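Local atomic coordinates of L-threonine-O-3-phosphate decarboxylase (Porphyromonas gingivalis, PDB entry 3FKD), a protein that probably binds pyridoxal 5'-phosphate and probably decarboxylates L-threonine O-3-phosphate, as a member of the class I and II aminotransferase family. Residues R91-I96 and S128-C133; K35-N40 and N229-E234; L281-K286 and E315-I320. All coordinates share one frame; numbering follows the deposited sequence.

Contact 1. Residues R91-I96 and S128-C133; sequences RSLIAI and SNMDFC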
loop_
_atom_site.group_PDB
_atom_site.type_symbol
_atom_site.label_atom_id
_atom_site.label_comp_id
_atom_site.label_asym_id
_atom_site.label_seq_id
_atom_site.Cartn_x
_atom_site.Cartn_y
_atom_site.Cartn_z
ATOM N N ARG A 91 -24.350 -2.894 -7.316
ATOM C CA ARG A 91 -25.239 -2.856 -6.159
ATOM C C ARG A 91 -24.746 -3.857 -5.132
ATOM O O ARG A 91 -24.560 -5.039 -5.425
ATOM C CB ARG A 91 -26.682 -3.139 -6.579
ATOM C CG ARG A 91 -27.172 -2.084 -7.572
ATOM C CD ARG A 91 -28.527 -2.346 -8.189
ATOM N NE ARG A 91 -28.841 -1.214 -9.064
ATOM C CZ ARG A 91 -29.865 -1.149 -9.916
ATOM N NH1 ARG A 91 -30.722 -2.169 -10.023
ATOM N NH2 ARG A 91 -30.032 -0.055 -10.653
ATOM N N SER A 92 -24.525 -3.349 -3.928
ATOM C CA SER A 92 -23.973 -4.139 -2.844
ATOM C C SER A 92 -24.893 -4.214 -1.635
ATOM O O SER A 92 -25.379 -3.189 -1.146
ATOM C CB SER A 92 -22.596 -3.597 -2.435
ATOM O OG SER A 92 -21.672 -3.891 -3.445
ATOM N N LEU A 93 -25.112 -5.450 -1.192
ATOM C CA LEU A 93 -25.771 -5.789 0.056
ATOM C C LEU A 93 -24.695 -5.970 1.114
ATOM O O LEU A 93 -23.831 -6.831 0.984
ATOM C CB LEU A 93 -26.560 -7.107 -0.105
ATOM C CG LEU A 93 -27.518 -7.572 1.019
ATOM C CD1 LEU A 93 -28.527 -6.479 1.373
ATOM C CD2 LEU A 93 -28.244 -8.863 0.673
ATOM N N ILE A 94 -24.735 -5.162 2.158
ATOM C CA ILE A 94 -23.765 -5.281 3.228
ATOM C C ILE A 94 -24.449 -5.578 4.596
ATOM O O ILE A 94 -25.308 -4.832 5.043
ATOM C CB ILE A 94 -22.941 -3.994 3.325
ATOM C CG1 ILE A 94 -22.240 -3.683 1.981
ATOM C CG2 ILE A 94 -21.967 -4.081 4.450
ATOM C CD1 ILE A 94 -21.495 -2.353 1.946
ATOM N N ALA A 95 -24.084 -6.673 5.250
ATOM C CA ALA A 95 -24.573 -6.918 6.597
ATOM C C ALA A 95 -23.919 -5.953 7.587
ATOM O O ALA A 95 -22.761 -5.636 7.457
ATOM C CB ALA A 95 -24.333 -8.346 6.999
ATOM N N ILE A 96 -24.685 -5.460 8.548
ATOM C CA ILE A 96 -24.167 -4.586 9.580
ATOM C C ILE A 96 -24.611 -5.087 10.969
ATOM O O ILE A 96 -25.598 -5.823 11.097
ATOM C CB ILE A 96 -24.670 -3.147 9.384
ATOM C CG1 ILE A 96 -26.158 -3.158 9.044
ATOM C CG2 ILE A 96 -23.906 -2.443 8.284
ATOM C CD1 ILE A 96 -26.879 -1.848 9.317
ATOM N N SER A 128 -32.389 -10.031 -5.034
ATOM C CA SER A 128 -32.935 -9.906 -6.383
ATOM C C SER A 128 -32.037 -9.176 -7.353
ATOM O O SER A 128 -31.685 -9.721 -8.405
ATOM C CB SER A 128 -34.276 -9.214 -6.330
ATOM O OG SER A 128 -35.008 -9.733 -5.242
ATOM N N ASN A 129 -31.677 -7.939 -7.024
ATOM C CA ASN A 129 -30.760 -7.190 -7.893
ATOM C C ASN A 129 -29.469 -6.785 -7.184
ATOM O O ASN A 129 -29.060 -5.616 -7.229
ATOM C CB ASN A 129 -31.456 -5.975 -8.493
ATOM C CG ASN A 129 -32.707 -6.345 -9.267
ATOM O OD1 ASN A 129 -32.631 -6.847 -10.397
ATOM N ND2 ASN A 129 -33.869 -6.110 -8.660
HETATM N N MSE A 130 -28.855 -7.766 -6.522
HETATM C CA MSE A 130 -27.630 -7.563 -5.754
HETATM C C MSE A 130 -26.440 -8.106 -6.508
HETATM O O MSE A 130 -26.344 -9.307 -6.746
HETATM C CB MSE A 130 -27.704 -8.296 -4.412
HETATM C CG MSE A 130 -28.558 -7.637 -3.382
HETATM SE SE MSE A 130 -28.349 -5.679 -3.252
HETATM C CE MSE A 130 -29.562 -5.487 -1.741
ATOM N N ASP A 131 -25.504 -7.260 -6.870
ATOM C CA ASP A 131 -24.405 -7.813 -7.644
ATOM C C ASP A 131 -23.357 -8.392 -6.680
ATOM O O ASP A 131 -22.675 -9.384 -6.971
ATOM C CB ASP A 131 -23.860 -6.779 -8.649
ATOM C CG ASP A 131 -25.001 -6.064 -9.442
ATOM O OD1 ASP A 131 -25.939 -6.751 -9.932
ATOM O OD2 ASP A 131 -24.971 -4.815 -9.552
ATOM N N PHE A 132 -23.284 -7.789 -5.502
ATOM C CA PHE A 132 -22.358 -8.219 -4.490
ATOM C C PHE A 132 -23.025 -8.266 -3.147
ATOM O O PHE A 132 -23.897 -7.455 -2.835
ATOM C CB PHE A 132 -21.157 -7.282 -4.430
ATOM C CG PHE A 132 -20.331 -7.305 -5.674
ATOM C CD1 PHE A 132 -19.385 -8.292 -5.871
ATOM C CD2 PHE A 132 -20.528 -6.361 -6.666
ATOM C CE1 PHE A 132 -18.635 -8.321 -7.021
ATOM C CE2 PHE A 132 -19.795 -6.388 -7.827
ATOM C CZ PHE A 132 -18.845 -7.362 -8.007
ATOM N N CYS A 133 -22.594 -9.257 -2.369
ATOM C CA CYS A 133 -22.927 -9.375 -0.976
ATOM C C CYS A 133 -21.641 -9.548 -0.161
ATOM O O CYS A 133 -20.827 -10.426 -0.444
ATOM C CB CYS A 133 -23.864 -10.559 -0.760
ATOM S SG CYS A 133 -24.306 -10.777 0.947
#
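L93 lies across the end of the selenomethionine M130 at about a right angle, its CD1 3.4 Å from the methyl CE of M130. A bend at the second torsion of M130 (chi2 -43°) turns SE toward L93, and the extended last bond carries CE on to CD1. C133 points to the same face of the sheet as L93 and touches it more loosely through SG. On the other face S92 OG is 3.6 Å from F132 CB; the hydroxyl itself bonds to W134 NE1. The extended side chain of R91 runs beside N129, with R91 CD 3.4 Å from N129 O and the guanidinium edge near N129 CB. Its carbonyl R91 O receives two backbone donors, D131 N at 2.8 Å and F132 N at 3.0 Å. In return D131 OD2 accepts R91 N at 3.0 Å, the donor standing above the carboxylate plane. These reciprocal bonds clasp the start of strand 91-96 against the loop leading into strand 132-136, and L93 N to F132 O (2.9 Å) carries the parallel ladder onward. Strand 91-96 is thus held between strands 132-136 and 112-117, with C106 of helix 100-108 on S92 and F132 turned toward F87 and strand 162-166.

Contact 2. Residues K35-N40 and N229-E234; sequences KHLVEN and NALAIE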
loop_
_atom_site.group_PDB
_atom_site.type_symbol
_atom_site.label_atom_id
_atom_site.label_comp_id
_atom_site.label_asym_id
_atom_site.label_seq_id
_atom_site.Cartn_x
_atom_site.Cartn_y
_atom_site.Cartn_z
ATOM N N LYS A 35 13.363 -12.247 13.810
ATOM C CA LYS A 35 14.727 -12.551 13.497
ATOM C C LYS A 35 14.886 -12.729 11.983
ATOM O O LYS A 35 15.848 -12.214 11.404
ATOM C CB LYS A 35 15.185 -13.804 14.252
ATOM C CG LYS A 35 16.589 -14.262 13.880
ATOM C CD LYS A 35 17.541 -13.061 13.820
ATOM C CE LYS A 35 18.899 -13.400 14.440
ATOM N NZ LYS A 35 18.752 -14.036 15.798
ATOM N N HIS A 36 13.952 -13.434 11.346
ATOM C CA HIS A 36 13.984 -13.620 9.888
ATOM C C HIS A 36 14.012 -12.301 9.061
ATOM O O HIS A 36 14.781 -12.179 8.127
ATOM C CB HIS A 36 12.866 -14.565 9.400
ATOM C CG HIS A 36 12.951 -14.898 7.940
ATOM N ND1 HIS A 36 13.849 -15.817 7.434
ATOM C CD2 HIS A 36 12.264 -14.421 6.873
ATOM C CE1 HIS A 36 13.708 -15.902 6.122
ATOM N NE2 HIS A 36 12.749 -15.067 5.757
ATOM N N LEU A 37 13.197 -11.322 9.413
ATOM C CA LEU A 37 13.244 -10.026 8.741
ATOM C C LEU A 37 14.555 -9.263 8.962
ATOM O O LEU A 37 14.987 -8.458 8.117
ATOM C CB LEU A 37 12.079 -9.152 9.200
ATOM C CG LEU A 37 10.726 -9.799 8.936
ATOM C CD1 LEU A 37 9.618 -8.971 9.637
ATOM C CD2 LEU A 37 10.441 -10.096 7.444
ATOM N N VAL A 38 15.165 -9.491 10.119
ATOM C CA VAL A 38 16.405 -8.828 10.471
ATOM C C VAL A 38 17.500 -9.390 9.560
ATOM O O VAL A 38 18.370 -8.669 9.044
ATOM C CB VAL A 38 16.708 -9.042 11.970
ATOM C CG1 VAL A 38 18.075 -8.514 12.323
ATOM C CG2 VAL A 38 15.623 -8.359 12.817
ATOM N N GLU A 39 17.416 -10.690 9.334
ATOM C CA GLU A 39 18.363 -11.369 8.460
ATOM C C GLU A 39 18.237 -10.942 6.984
ATOM O O GLU A 39 19.252 -10.792 6.283
ATOM C CB GLU A 39 18.253 -12.891 8.652
ATOM C CG GLU A 39 18.821 -13.361 10.004
ATOM C CD GLU A 39 18.507 -14.803 10.329
ATOM O OE1 GLU A 39 17.875 -15.473 9.487
ATOM O OE2 GLU A 39 18.879 -15.267 11.431
ATOM N N ASN A 40 17.006 -10.736 6.523
ATOM C CA ASN A 40 16.755 -10.347 5.138
ATOM C C ASN A 40 16.372 -8.905 4.975
ATOM O O ASN A 40 15.640 -8.546 4.049
ATOM C CB ASN A 40 15.698 -11.243 4.511
ATOM C CG ASN A 40 16.098 -12.699 4.561
ATOM O OD1 ASN A 40 16.789 -13.198 3.656
ATOM N ND2 ASN A 40 15.704 -13.390 5.647
ATOM N N ASN A 229 4.890 -4.326 -0.464
ATOM C CA ASN A 229 6.258 -4.049 -0.081
ATOM C C ASN A 229 7.073 -5.321 0.272
ATOM O O ASN A 229 6.505 -6.391 0.561
ATOM C CB ASN A 229 6.311 -2.996 1.039
ATOM C CG ASN A 229 5.808 -3.533 2.385
ATOM O OD1 ASN A 229 6.543 -4.220 3.095
ATOM N ND2 ASN A 229 4.531 -3.249 2.714
ATOM N N ALA A 230 8.400 -5.164 0.234
ATOM C CA ALA A 230 9.371 -6.270 0.196
ATOM C C ALA A 230 9.439 -7.072 1.462
ATOM O O ALA A 230 9.495 -8.286 1.414
ATOM C CB ALA A 230 10.805 -5.750 -0.174
ATOM N N LEU A 231 9.456 -6.382 2.594
ATOM C CA LEU A 231 9.501 -7.031 3.891
ATOM C C LEU A 231 8.237 -7.810 4.127
ATOM O O LEU A 231 8.300 -8.870 4.735
ATOM C CB LEU A 231 9.631 -6.012 5.000
ATOM C CG LEU A 231 11.011 -5.416 5.183
ATOM C CD1 LEU A 231 10.873 -4.272 6.186
ATOM C CD2 LEU A 231 12.078 -6.485 5.613
ATOM N N ALA A 232 7.099 -7.278 3.677
ATOM C CA ALA A 232 5.821 -7.980 3.827
ATOM C C ALA A 232 5.828 -9.270 3.046
ATOM O O ALA A 232 5.325 -10.292 3.528
ATOM C CB ALA A 232 4.599 -7.094 3.421
ATOM N N ILE A 233 6.391 -9.230 1.844
ATOM C CA ILE A 233 6.462 -10.419 0.992
ATOM C C ILE A 233 7.264 -11.483 1.748
ATOM O O ILE A 233 6.928 -12.667 1.754
ATOM C CB ILE A 233 7.062 -10.110 -0.446
ATOM C CG1 ILE A 233 5.945 -9.681 -1.420
ATOM C CG2 ILE A 233 7.702 -11.318 -1.030
ATOM C CD1 ILE A 233 6.363 -8.626 -2.470
ATOM N N GLU A 234 8.287 -10.994 2.433
ATOM C CA GLU A 234 9.259 -11.800 3.134
ATOM C C GLU A 234 8.664 -12.420 4.426
ATOM O O GLU A 234 8.882 -13.596 4.709
ATOM C CB GLU A 234 10.490 -10.929 3.401
ATOM C CG GLU A 234 11.641 -11.617 4.042
ATOM C CD GLU A 234 12.371 -12.629 3.143
ATOM O OE1 GLU A 234 12.106 -12.697 1.937
ATOM O OE2 GLU A 234 13.239 -13.363 3.677
#
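H36 reaches E234 through its imidazole, NE2 lying 2.7 Å from E234 OE2. Ring and carboxylate planes are nearly parallel but offset, and the oxygen lies off the ring plane, which is why the bond is weak and bent to 119° at the hydrogen. With CG of H36 anti to the backbone nitrogen (chi1 -174°), the ring swings out to the glutamate, and it also stacks with F238 one turn further along the partner helix. L37 follows: its CD2 lies against the backbone carbonyl L231 O at 3.7 Å and the methylene E234 CG at 3.9 Å, the leucine and glutamate chains running antiparallel alongside each other. The apolar pair is L37 CD2 with L231 CD2, at 4.4 Å. The two helix ends run at 132° to one another, their axes 10.3 Å apart, and the pair belongs to the dimer interface: L37 packs on I44 of the second subunit, and L231 on L231 of that subunit. N40, which leaves the helical conformation, folds its amide back so that ND2 donates to H36 O at 2.9 Å. N40 N reaches the same oxygen from the opposite face of the carbonyl plane. The ND2 bond alone fixes the amide, with ND2 over the rim of one face of the H36 ring. N40 CG is 3.1 Å from E234 OE2, and ND2 is close to that oxygen but at too poor an angle to bond.

Contact 3. Residues L281-K286 and E315-I320; sequences LLRLKK and ESYVRI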
loop_
_atom_site.group_PDB
_atom_site.type_symbol
_atom_site.label_atom_id
_atom_site.label_comp_id
_atom_site.label_asym_id
_atom_site.label_seq_id
_atom_site.Cartn_x
_atom_site.Cartn_y
_atom_site.Cartn_z
ATOM N N LEU A 281 -19.157 -7.964 21.346
ATOM C CA LEU A 281 -19.761 -6.707 21.784
ATOM C C LEU A 281 -20.268 -6.793 23.276
ATOM O O LEU A 281 -20.879 -7.780 23.704
ATOM C CB LEU A 281 -20.909 -6.371 20.816
ATOM C CG LEU A 281 -20.840 -5.382 19.644
ATOM C CD1 LEU A 281 -19.483 -4.880 19.220
ATOM C CD2 LEU A 281 -21.574 -5.952 18.451
ATOM N N LEU A 282 -19.982 -5.778 24.079
ATOM C CA LEU A 282 -20.779 -5.599 25.273
ATOM C C LEU A 282 -21.557 -4.261 25.305
ATOM O O LEU A 282 -21.094 -3.218 24.810
ATOM C CB LEU A 282 -19.981 -5.874 26.554
ATOM C CG LEU A 282 -19.197 -4.849 27.370
ATOM C CD1 LEU A 282 -19.962 -3.520 27.622
ATOM C CD2 LEU A 282 -18.836 -5.527 28.697
ATOM N N ARG A 283 -22.760 -4.326 25.876
ATOM C CA ARG A 283 -23.642 -3.158 26.002
ATOM C C ARG A 283 -23.685 -2.642 27.427
ATOM O O ARG A 283 -23.920 -3.411 28.368
ATOM C CB ARG A 283 -25.060 -3.530 25.584
ATOM C CG ARG A 283 -25.861 -2.392 24.996
ATOM C CD ARG A 283 -27.310 -2.797 24.868
ATOM N NE ARG A 283 -27.901 -2.203 23.673
ATOM C CZ ARG A 283 -28.795 -1.226 23.688
ATOM N NH1 ARG A 283 -29.270 -0.733 22.552
ATOM N NH2 ARG A 283 -29.210 -0.741 24.852
ATOM N N LEU A 284 -23.424 -1.355 27.595
ATOM C CA LEU A 284 -23.690 -0.720 28.868
ATOM C C LEU A 284 -25.179 -0.419 28.975
ATOM O O LEU A 284 -25.724 0.224 28.097
ATOM C CB LEU A 284 -22.901 0.566 28.991
ATOM C CG LEU A 284 -21.398 0.374 28.861
ATOM C CD1 LEU A 284 -20.685 1.601 29.360
ATOM C CD2 LEU A 284 -20.982 -0.799 29.682
ATOM N N LYS A 285 -25.835 -0.921 30.027
ATOM C CA LYS A 285 -27.211 -0.518 30.369
ATOM C C LYS A 285 -27.262 0.999 30.574
ATOM O O LYS A 285 -28.102 1.678 30.006
ATOM C CB LYS A 285 -27.695 -1.253 31.618
ATOM C CG LYS A 285 -28.751 -0.490 32.433
ATOM C CD LYS A 285 -28.645 -0.761 33.975
ATOM C CE LYS A 285 -29.134 -2.152 34.386
ATOM N NZ LYS A 285 -28.573 -2.556 35.698
ATOM N N LYS A 286 -26.334 1.535 31.357
ATOM C CA LYS A 286 -26.181 2.989 31.475
ATOM C C LYS A 286 -24.698 3.395 31.388
ATOM O O LYS A 286 -23.814 2.619 31.739
ATOM C CB LYS A 286 -26.784 3.497 32.802
ATOM C CG LYS A 286 -28.272 3.100 33.064
ATOM C CD LYS A 286 -29.303 4.003 32.327
ATOM C CE LYS A 286 -30.721 3.354 32.268
ATOM N NZ LYS A 286 -31.352 3.047 33.602
ATOM N N GLU A 315 -23.940 4.654 21.279
ATOM C CA GLU A 315 -22.862 4.912 22.243
ATOM C C GLU A 315 -22.860 3.979 23.456
ATOM O O GLU A 315 -22.061 4.154 24.377
ATOM C CB GLU A 315 -22.898 6.362 22.736
ATOM C CG GLU A 315 -22.857 7.431 21.638
ATOM N N SER A 316 -23.746 2.994 23.467
ATOM C CA SER A 316 -23.762 2.059 24.582
ATOM C C SER A 316 -22.870 0.835 24.315
ATOM O O SER A 316 -22.694 0.010 25.201
ATOM C CB SER A 316 -25.188 1.612 24.878
ATOM O OG SER A 316 -25.743 0.900 23.787
ATOM N N TYR A 317 -22.325 0.727 23.090
ATOM C CA TYR A 317 -21.571 -0.464 22.685
ATOM C C TYR A 317 -20.037 -0.312 22.667
ATOM O O TYR A 317 -19.507 0.655 22.130
ATOM C CB TYR A 317 -22.019 -0.951 21.316
ATOM C CG TYR A 317 -23.376 -1.587 21.293
ATOM C CD1 TYR A 317 -24.523 -0.816 21.057
ATOM C CD2 TYR A 317 -23.531 -2.951 21.452
ATOM C CE1 TYR A 317 -25.779 -1.376 21.008
ATOM C CE2 TYR A 317 -24.804 -3.520 21.417
ATOM C CZ TYR A 317 -25.924 -2.714 21.181
ATOM O OH TYR A 317 -27.189 -3.247 21.142
ATOM N N VAL A 318 -19.347 -1.284 23.262
ATOM C CA VAL A 318 -17.905 -1.440 23.080
ATOM C C VAL A 318 -17.579 -2.818 22.509
ATOM O O VAL A 318 -18.294 -3.785 22.751
ATOM C CB VAL A 318 -17.107 -1.226 24.397
ATOM C CG1 VAL A 318 -17.448 0.104 25.009
ATOM C CG2 VAL A 318 -17.372 -2.338 25.377
ATOM N N ARG A 319 -16.507 -2.900 21.732
ATOM C CA ARG A 319 -15.986 -4.190 21.300
ATOM C C ARG A 319 -14.825 -4.564 22.225
ATOM O O ARG A 319 -13.948 -3.737 22.469
ATOM C CB ARG A 319 -15.506 -4.144 19.824
ATOM C CG ARG A 319 -15.268 -5.546 19.209
ATOM C CD ARG A 319 -14.683 -5.513 17.852
ATOM N NE ARG A 319 -13.432 -4.795 17.907
ATOM C CZ ARG A 319 -12.888 -4.131 16.894
ATOM N NH1 ARG A 319 -13.478 -4.101 15.694
ATOM N NH2 ARG A 319 -11.741 -3.516 17.093
ATOM N N ILE A 320 -14.834 -5.799 22.730
ATOM C CA ILE A 320 -13.771 -6.309 23.593
ATOM C C ILE A 320 -13.155 -7.635 23.090
ATOM O O ILE A 320 -13.891 -8.598 22.847
ATOM C CB ILE A 320 -14.292 -6.604 24.999
ATOM C CG1 ILE A 320 -15.150 -5.454 25.545
ATOM C CG2 ILE A 320 -13.139 -6.982 25.942
ATOM C CD1 ILE A 320 -14.411 -4.498 26.407
#
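R283 and Y317 share the side-chain hydrogen bond between the two strands. The arginine NE donates to Y317 OH at 2.8 Å, almost perfectly straight (176°), and the hydroxyl lies in the guanidinium plane, at its edge. Guanidinium and phenol ring stand at 90° to each other. Closer to the backbone, R283 CG rides over the face of the ring, 4.0 Å from the centroid, in a CH-pi contact. The arginine thus meets the tyrosine twice: its methylene rests on the face, and a bend at the third torsion (chi3 -145°) carries NE round to the oxygen. S316 OG lies over the centre of the guanidinium face and is itself bonded to D314.

The opposite face of the sheet is tightly packed and apolar at L282, V318 and I320. L282 and V318 run alongside in the same direction, with L282 CD1 3.6 Å from V318 CG2, and I320 touches L282 more distantly. L335 of helix 325-339 packs against L282 and A289 against V318, burying this side, whereas R283 and Y317 remain partly exposed. Toward the other end of the polar face, L281 CG lies 4.1 Å from Y317 CD2; next to it R319 leads away to S21.

Both faces depend on one backbone ladder. L282 and V318 form a hydrogen-bonded pair, V318 N to L282 O being 3.0 Å, and L284 N to S316 O (2.9 Å) extends the pairing to S316, just before strand 317-321 begins. This is an antiparallel pair within the five-stranded mixed sheet formed mainly by the C-terminal part of the chain, with strand 18-19 at one edge. Helices back it on one side, an arrangement consistent with the small domain of fold-type I pyridoxal phosphate enzymes.

In the fold
Contact 2 joins residues far apart in sequence, and contact 1 is nested within the loop it closes; contact 3 follows both along the chain. Contact 1 belongs to the seven-stranded mixed sheet, whereas contact 3 lies in the separate five-stranded sheet, their centres about 28 Å apart and their nearest atoms about 8 Å. Contact 2 uses helices 31-39 and 230-241 instead of a sheet, with its centre about 38 Å from that of contact 1 and about 39 Å from that of contact 3, on the opposite side of the chain's centre from each. No second-subunit residue touches contacts 1 and 3, whereas contact 2 lies at the dimer interface.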